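Local structure of lectin (Pleurotus ostreatus, 6T0Q) at residues Lys227-Asp240 with Gly283-Ser297. The protein is a calcium-containing mushroom lectin that binds N-acetylgalactosamine and probably galactose. Sequence-based numbering, arbitrary orientation.
Sequences KVAVCATVLIAADD and GGPAGVIATILITYS. With CA (calcium ion), chain G.
G283 and P285 face D239 and D240 across a calcium ion: the carbonyl oxygens of G283 and P285 and one carboxylate oxygen from each aspartate bind it, P285 O at 2.5 Å and D239 OD1 at 2.6 Å from the metal, with N281 completing the site. D239 has CG anti to its backbone N (chi1 -175°), which carries OD1 to the metal, while OD2 is hydrogen-bonded to W344 NE1. The peptide before D240 is cis. G283 also belongs to the N-acetylgalactosamine site of this lectin, consistent with the calcium ion shaping the sugar site.

From G287 to L293 the pairing is regular antiparallel: D239–G287, A237–I289, L235–T291 and T233–L293 are hydrogen-bonded pairs, each joined by two backbone bonds. Alternating with them, V288, A290, I292 and I294 share one face with A238, I236, V234 and A232 in non-hydrogen-bonded pairs. There the I292 side chain lies alongside that of V234, its CG1 4.0 Å from V234 CG2.

At T295 the register slips by one residue, a beta bulge at V230 and C231. T295 O accepts from V230 N, and T295 OG1, set between its backbone N and carbonyl carbon (chi1 56°), accepts a hydrogen bond from C231 N at 3.1 Å. The Y296 ring lies between two groups: K227 CE and NZ lie over one face, NZ 4.0 Å from the centroid (cation-pi) and also hydrogen-bonded to S300, and I294 CG2 reaches the opposite face. S297 N closes the ladder on V228 O at 2.9 Å.

The pair is central in an antiparallel sheet, flanked by strands 261-265 and 301-305. I236, V288 and I292 pack on strand 273-281 of the facing sheet, a beta-sandwich core; T233, L293 and T295 meet F102, and the C231–C69 disulfide joins the pair to the sheet of strands 98-104 and 67-76.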
ATOM      1  N   LYS A 227      -7.709  -4.798   1.295  1.00 28.27           N
ATOM      2  CA  LYS A 227      -8.800  -5.024   0.350  1.00 27.62           C
ATOM      3  C   LYS A 227      -8.220  -5.257  -1.040  1.00 28.66           C
ATOM      4  O   LYS A 227      -7.010  -5.179  -1.248  1.00 28.56           O
ATOM      5  CB  LYS A 227      -9.774  -3.833   0.342  1.00 30.94           C
ATOM      6  CG  LYS A 227     -10.375  -3.513   1.710  1.00 34.61           C
ATOM      7  CD  LYS A 227     -11.234  -2.247   1.685  1.00 36.82           C
ATOM      8  CE  LYS A 227     -12.629  -2.527   1.161  1.00 32.59           C
ATOM      9  NZ  LYS A 227     -13.489  -1.304   1.266  1.00 35.22           N
ATOM     10  N   VAL A 228      -9.104  -5.524  -2.003  1.00 24.80           N
ATOM     11  CA  VAL A 228      -8.715  -5.786  -3.387  1.00 24.27           C
ATOM     12  C   VAL A 228      -9.523  -4.829  -4.258  1.00 25.72           C
ATOM     13  O   VAL A 228     -10.735  -5.015  -4.431  1.00 26.32           O
ATOM     14  CB  VAL A 228      -8.955  -7.248  -3.800  1.00 29.33           C
ATOM     15  CG1 VAL A 228      -8.706  -7.436  -5.290  1.00 27.54           C
ATOM     16  CG2 VAL A 228      -8.052  -8.203  -2.982  1.00 33.36           C
ATOM     17  N   ALA A 229      -8.861  -3.797  -4.777  1.00 21.38           N
ATOM     18  CA  ALA A 229      -9.496  -2.831  -5.656  1.00 21.81           C
ATOM     19  C   ALA A 229      -9.622  -3.413  -7.055  1.00 25.30           C
ATOM     20  O   ALA A 229      -8.801  -4.229  -7.482  1.00 22.64           O
ATOM     21  CB  ALA A 229      -8.685  -1.537  -5.702  1.00 23.38           C
ATOM     22  N   VAL A 230     -10.661  -2.987  -7.772  1.00 24.73           N
ATOM     23  CA  VAL A 230     -10.992  -3.606  -9.052  1.00 21.14           C
ATOM     24  C   VAL A 230     -11.050  -2.572 -10.174  1.00 22.95           C
ATOM     25  O   VAL A 230     -10.197  -2.576 -11.070  1.00 23.35           O
ATOM     26  CB  VAL A 230     -12.317  -4.383  -8.942  1.00 21.26           C
ATOM     27  CG1 VAL A 230     -12.704  -4.962 -10.297  1.00 19.71           C
ATOM     28  CG2 VAL A 230     -12.186  -5.507  -7.898  1.00 20.81           C
ATOM     29  N   CYS A 231     -12.051  -1.674 -10.134  1.00 19.51           N
ATOM     30  CA  CYS A 231     -12.281  -0.683 -11.182  1.00 24.14           C
ATOM     31  C   CYS A 231     -12.413   0.688 -10.535  1.00 25.58           C
ATOM     32  O   CYS A 231     -12.834   0.799  -9.380  1.00 22.67           O
ATOM     33  CB  CYS A 231     -13.590  -0.976 -12.019  1.00 31.28           C
ATOM     34  SG  CYS A 231     -13.542  -2.500 -13.095  1.00 46.85           S
ATOM     35  N   ALA A 232     -12.053   1.736 -11.283  1.00 19.72           N
ATOM     36  CA  ALA A 232     -12.363   3.099 -10.874  1.00 21.68           C
ATOM     37  C   ALA A 232     -13.092   3.815 -11.999  1.00 24.44           C
ATOM     38  O   ALA A 232     -12.850   3.562 -13.185  1.00 21.83           O
ATOM     39  CB  ALA A 232     -11.119   3.904 -10.491  1.00 22.00           C
ATOM     40  N   THR A 233     -14.007   4.687 -11.604  1.00 21.63           N
ATOM     41  CA  THR A 233     -14.649   5.631 -12.505  1.00 20.46           C
ATOM     42  C   THR A 233     -14.240   7.025 -12.066  1.00 22.14           C
ATOM     43  O   THR A 233     -14.301   7.337 -10.873  1.00 19.90           O
ATOM     44  CB  THR A 233     -16.165   5.473 -12.470  1.00 22.87           C
ATOM     45  OG1 THR A 233     -16.490   4.100 -12.736  1.00 23.38           O
ATOM     46  CG2 THR A 233     -16.826   6.373 -13.534  1.00 18.90           C
ATOM     47  N   VAL A 234     -13.803   7.851 -13.014  1.00 22.21           N
ATOM     48  CA  VAL A 234     -13.281   9.184 -12.713  1.00 21.33           C
ATOM     49  C   VAL A 234     -14.087  10.211 -13.487  1.00 20.27           C
ATOM     50  O   VAL A 234     -14.286  10.066 -14.697  1.00 24.68           O
ATOM     51  CB  VAL A 234     -11.786   9.308 -13.063  1.00 20.57           C
ATOM     52  CG1 VAL A 234     -11.279  10.731 -12.753  1.00 22.95           C
ATOM     53  CG2 VAL A 234     -10.979   8.262 -12.325  1.00 21.49           C
ATOM     54  N   LEU A 235     -14.541  11.249 -12.793  1.00 18.74           N
ATOM     55  CA  LEU A 235     -15.173  12.406 -13.406  1.00 18.46           C
ATOM     56  C   LEU A 235     -14.300  13.621 -13.120  1.00 21.46           C
ATOM     57  O   LEU A 235     -13.951  13.854 -11.962  1.00 20.09           O
ATOM     58  CB  LEU A 235     -16.577  12.604 -12.832  1.00 17.60           C
ATOM     59  CG  LEU A 235     -17.322  13.831 -13.337  1.00 19.42           C
ATOM     60  CD1 LEU A 235     -17.598  13.671 -14.816  1.00 20.74           C
ATOM     61  CD2 LEU A 235     -18.616  14.009 -12.539  1.00 16.78           C
ATOM     62  N   ILE A 236     -13.932  14.389 -14.150  1.00 18.30           N
ATOM     63  CA  ILE A 236     -12.955  15.460 -13.952  1.00 17.64           C
ATOM     64  C   ILE A 236     -13.219  16.627 -14.901  1.00 21.36           C
ATOM     65  O   ILE A 236     -13.653  16.447 -16.045  1.00 20.25           O
ATOM     66  CB  ILE A 236     -11.521  14.909 -14.128  1.00 20.33           C
ATOM     67  CG1 ILE A 236     -10.458  15.990 -13.907  1.00 21.02           C
ATOM     68  CG2 ILE A 236     -11.343  14.270 -15.518  1.00 19.32           C
ATOM     69  CD1 ILE A 236      -9.049  15.360 -13.770  1.00 18.37           C
ATOM     70  N   ALA A 237     -12.937  17.840 -14.418  1.00 20.04           N
ATOM     71  CA  ALA A 237     -12.934  19.040 -15.247  1.00 22.05           C
ATOM     72  C   ALA A 237     -11.919  20.017 -14.672  1.00 23.17           C
ATOM     73  O   ALA A 237     -11.575  19.947 -13.489  1.00 20.61           O
ATOM     74  CB  ALA A 237     -14.325  19.691 -15.320  1.00 17.34           C
ATOM     75  N   ALA A 238     -11.443  20.938 -15.514  1.00 21.45           N
ATOM     76  CA  ALA A 238     -10.454  21.913 -15.069  1.00 19.09           C
ATOM     77  C   ALA A 238     -10.584  23.208 -15.856  1.00 24.09           C
ATOM     78  O   ALA A 238     -10.972  23.211 -17.027  1.00 23.88           O
ATOM     79  CB  ALA A 238      -9.016  21.388 -15.210  1.00 17.47           C
ATOM     80  N   ASP A 239     -10.246  24.306 -15.184  1.00 18.72           N
ATOM     81  CA  ASP A 239     -10.045  25.617 -15.793  1.00 20.33           C
ATOM     82  C   ASP A 239      -8.550  25.909 -15.679  1.00 23.08           C
ATOM     83  O   ASP A 239      -8.070  26.211 -14.582  1.00 25.57           O
ATOM     84  CB  ASP A 239     -10.879  26.670 -15.055  1.00 20.49           C
ATOM     85  CG  ASP A 239     -10.830  28.050 -15.710  1.00 24.50           C
ATOM     86  OD1 ASP A 239      -9.999  28.278 -16.612  1.00 25.84           O
ATOM     87  OD2 ASP A 239     -11.648  28.910 -15.321  1.00 25.07           O
ATOM     88  N   ASP A 240      -7.803  25.831 -16.787  1.00 26.59           N
ATOM     89  CA  ASP A 240      -8.266  25.722 -18.177  1.00 25.64           C
ATOM     90  C   ASP A 240      -8.277  24.321 -18.783  1.00 21.95           C
ATOM     91  O   ASP A 240      -9.046  24.055 -19.704  1.00 24.42           O
ATOM     92  CB  ASP A 240      -7.371  26.593 -19.072  1.00 25.77           C
ATOM     93  CG  ASP A 240      -7.812  28.032 -19.109  1.00 32.14           C
ATOM     94  OD1 ASP A 240      -8.806  28.320 -19.807  1.00 33.05           O
ATOM     95  OD2 ASP A 240      -7.182  28.866 -18.426  1.00 30.01           O
ATOM     96  N   GLY A 283      -4.608  31.743 -17.614  1.00 35.26           N
ATOM     97  CA  GLY A 283      -4.747  33.089 -17.084  1.00 34.64           C
ATOM     98  C   GLY A 283      -6.107  33.249 -16.436  1.00 33.65           C
ATOM     99  O   GLY A 283      -7.107  32.694 -16.891  1.00 28.53           O
ATOM    100  N   GLY A 284      -6.140  34.017 -15.349  1.00 36.57           N
ATOM    101  CA  GLY A 284      -7.369  34.290 -14.642  1.00 33.22           C
ATOM    102  C   GLY A 284      -7.684  33.242 -13.589  1.00 29.72           C
ATOM    103  O   GLY A 284      -6.782  32.626 -13.007  1.00 30.78           O
ATOM    104  N   PRO A 285      -8.976  33.033 -13.318  1.00 30.05           N
ATOM    105  CA  PRO A 285      -9.378  31.987 -12.364  1.00 27.82           C
ATOM    106  C   PRO A 285      -8.878  30.621 -12.808  1.00 26.18           C
ATOM    107  O   PRO A 285      -8.736  30.347 -14.003  1.00 25.00           O
ATOM    108  CB  PRO A 285     -10.912  32.048 -12.387  1.00 28.76           C
ATOM    109  CG  PRO A 285     -11.240  33.434 -12.915  1.00 34.84           C
ATOM    110  CD  PRO A 285     -10.133  33.745 -13.893  1.00 31.13           C
ATOM    111  N   ALA A 286      -8.612  29.757 -11.829  1.00 22.43           N
ATOM    112  CA  ALA A 286      -8.124  28.415 -12.122  1.00 20.94           C
ATOM    113  C   ALA A 286      -8.632  27.430 -11.077  1.00 23.56           C
ATOM    114  O   ALA A 286      -8.818  27.782  -9.909  1.00 21.66           O
ATOM    115  CB  ALA A 286      -6.588  28.378 -12.159  1.00 20.00           C
ATOM    116  N   GLY A 287      -8.822  26.184 -11.505  1.00 21.09           N
ATOM    117  CA  GLY A 287      -9.168  25.118 -10.581  1.00 19.48           C
ATOM    118  C   GLY A 287      -9.286  23.804 -11.326  1.00 20.76           C
ATOM    119  O   GLY A 287      -9.487  23.768 -12.543  1.00 20.40           O
ATOM    120  N   VAL A 288      -9.148  22.718 -10.570  1.00 20.21           N
ATOM    121  CA  VAL A 288      -9.456  21.385 -11.077  1.00 19.50           C
ATOM    122  C   VAL A 288     -10.366  20.706 -10.062  1.00 20.46           C
ATOM    123  O   VAL A 288     -10.229  20.914  -8.850  1.00 20.64           O
ATOM    124  CB  VAL A 288      -8.180  20.551 -11.357  1.00 18.58           C
ATOM    125  CG1 VAL A 288      -7.365  20.370 -10.103  1.00 22.35           C
ATOM    126  CG2 VAL A 288      -8.527  19.169 -11.971  1.00 16.64           C
ATOM    127  N   ILE A 289     -11.319  19.925 -10.554  1.00 20.34           N
ATOM    128  CA  ILE A 289     -12.282  19.243  -9.696  1.00 18.15           C
ATOM    129  C   ILE A 289     -12.455  17.830 -10.227  1.00 20.82           C
ATOM    130  O   ILE A 289     -12.406  17.609 -11.442  1.00 19.20           O
ATOM    131  CB  ILE A 289     -13.623  20.012  -9.644  1.00 18.29           C
ATOM    132  CG1 ILE A 289     -14.582  19.388  -8.628  1.00 21.11           C
ATOM    133  CG2 ILE A 289     -14.283  20.074 -11.020  1.00 20.62           C
ATOM    134  CD1 ILE A 289     -15.837  20.258  -8.407  1.00 21.14           C
ATOM    135  N   ALA A 290     -12.621  16.867  -9.317  1.00 18.24           N
ATOM    136  CA  ALA A 290     -12.776  15.483  -9.736  1.00 18.27           C
ATOM    137  C   ALA A 290     -13.494  14.697  -8.653  1.00 22.78           C
ATOM    138  O   ALA A 290     -13.432  15.034  -7.468  1.00 20.83           O
ATOM    139  CB  ALA A 290     -11.434  14.813 -10.048  1.00 16.79           C
ATOM    140  N   THR A 291     -14.182  13.652  -9.088  1.00 19.62           N
ATOM    141  CA  THR A 291     -14.801  12.672  -8.209  1.00 17.77           C
ATOM    142  C   THR A 291     -14.376  11.309  -8.715  1.00 20.83           C
ATOM    143  O   THR A 291     -14.409  11.060  -9.923  1.00 21.36           O
ATOM    144  CB  THR A 291     -16.332  12.795  -8.205  1.00 20.28           C
ATOM    145  OG1 THR A 291     -16.702  14.130  -7.833  1.00 20.00           O
ATOM    146  CG2 THR A 291     -16.959  11.793  -7.210  1.00 19.74           C
ATOM    147  N   ILE A 292     -13.962  10.438  -7.805  1.00 19.61           N
ATOM    148  CA  ILE A 292     -13.440   9.123  -8.160  1.00 20.39           C
ATOM    149  C   ILE A 292     -14.141   8.092  -7.297  1.00 22.34           C
ATOM    150  O   ILE A 292     -14.162   8.226  -6.067  1.00 22.12           O
ATOM    151  CB  ILE A 292     -11.917   9.028  -7.947  1.00 22.81           C
ATOM    152  CG1 ILE A 292     -11.170  10.057  -8.796  1.00 20.62           C
ATOM    153  CG2 ILE A 292     -11.430   7.593  -8.240  1.00 22.80           C
ATOM    154  CD1 ILE A 292      -9.719  10.245  -8.341  1.00 21.81           C
ATOM    155  N   LEU A 293     -14.697   7.059  -7.923  1.00 20.64           N
ATOM    156  CA  LEU A 293     -15.253   5.932  -7.183  1.00 21.02           C
ATOM    157  C   LEU A 293     -14.470   4.675  -7.523  1.00 21.09           C
ATOM    158  O   LEU A 293     -14.289   4.352  -8.703  1.00 21.89           O
ATOM    159  CB  LEU A 293     -16.740   5.725  -7.495  1.00 25.35           C
ATOM    160  CG  LEU A 293     -17.421   4.745  -6.532  1.00 25.98           C
ATOM    161  CD1 LEU A 293     -18.847   5.178  -6.285  1.00 36.07           C
ATOM    162  CD2 LEU A 293     -17.414   3.340  -7.087  1.00 37.62           C
ATOM    163  N   ILE A 294     -14.026   3.965  -6.490  1.00 18.66           N
ATOM    164  CA  ILE A 294     -13.260   2.737  -6.627  1.00 18.37           C
ATOM    165  C   ILE A 294     -14.117   1.587  -6.115  1.00 20.17           C
ATOM    166  O   ILE A 294     -14.715   1.693  -5.039  1.00 20.00           O
ATOM    167  CB  ILE A 294     -11.939   2.835  -5.845  1.00 22.11           C
ATOM    168  CG1 ILE A 294     -11.036   3.893  -6.481  1.00 23.83           C
ATOM    169  CG2 ILE A 294     -11.250   1.502  -5.786  1.00 18.47           C
ATOM    170  CD1 ILE A 294      -9.922   4.349  -5.560  1.00 27.23           C
ATOM    171  N   THR A 295     -14.187   0.499  -6.878  1.00 19.61           N
ATOM    172  CA  THR A 295     -14.914  -0.687  -6.442  1.00 20.50           C
ATOM    173  C   THR A 295     -13.950  -1.719  -5.872  1.00 21.90           C
ATOM    174  O   THR A 295     -12.816  -1.862  -6.338  1.00 21.29           O
ATOM    175  CB  THR A 295     -15.711  -1.314  -7.595  1.00 23.13           C
ATOM    176  OG1 THR A 295     -14.831  -1.605  -8.678  1.00 23.18           O
ATOM    177  CG2 THR A 295     -16.803  -0.354  -8.102  1.00 21.98           C
ATOM    178  N   TYR A 296     -14.421  -2.449  -4.866  1.00 22.09           N
ATOM    179  CA  TYR A 296     -13.649  -3.501  -4.219  1.00 24.51           C
ATOM    180  C   TYR A 296     -14.305  -4.862  -4.426  1.00 23.78           C
ATOM    181  O   TYR A 296     -15.519  -4.966  -4.628  1.00 20.19           O
ATOM    182  CB  TYR A 296     -13.492  -3.218  -2.724  1.00 22.58           C
ATOM    183  CG  TYR A 296     -12.595  -2.027  -2.484  1.00 22.53           C
ATOM    184  CD1 TYR A 296     -11.211  -2.159  -2.554  1.00 20.72           C
ATOM    185  CD2 TYR A 296     -13.128  -0.771  -2.222  1.00 22.89           C
ATOM    186  CE1 TYR A 296     -10.377  -1.076  -2.353  1.00 21.63           C
ATOM    187  CE2 TYR A 296     -12.299   0.337  -2.017  1.00 21.97           C
ATOM    188  CZ  TYR A 296     -10.923   0.173  -2.090  1.00 25.93           C
ATOM    189  OH  TYR A 296     -10.084   1.245  -1.887  1.00 26.45           O
ATOM    190  N   SER A 297     -13.478  -5.917  -4.350  1.00 22.56           N
ATOM    191  CA  SER A 297     -13.945  -7.267  -4.657  1.00 25.34           C
ATOM    192  C   SER A 297     -14.975  -7.779  -3.660  1.00 28.22           C
ATOM    193  O   SER A 297     -15.696  -8.728  -3.978  1.00 28.46           O
ATOM    194  CB  SER A 297     -12.768  -8.248  -4.704  1.00 27.69           C
ATOM    195  OG  SER A 297     -12.192  -8.360  -3.415  1.00 30.83           O
TER
HETATM  196 CA    CA G 404      -8.239  30.136 -16.400  1.00 31.38          CA
HETATM  197  O   HOH W   1     -11.896  -6.301  -1.450  1.00 29.04           O
HETATM  198  O   HOH W   2     -16.110   2.238 -10.495  1.00 35.69           O
HETATM  199  O   HOH W   3      -7.299  31.378 -19.942  1.00 49.54           O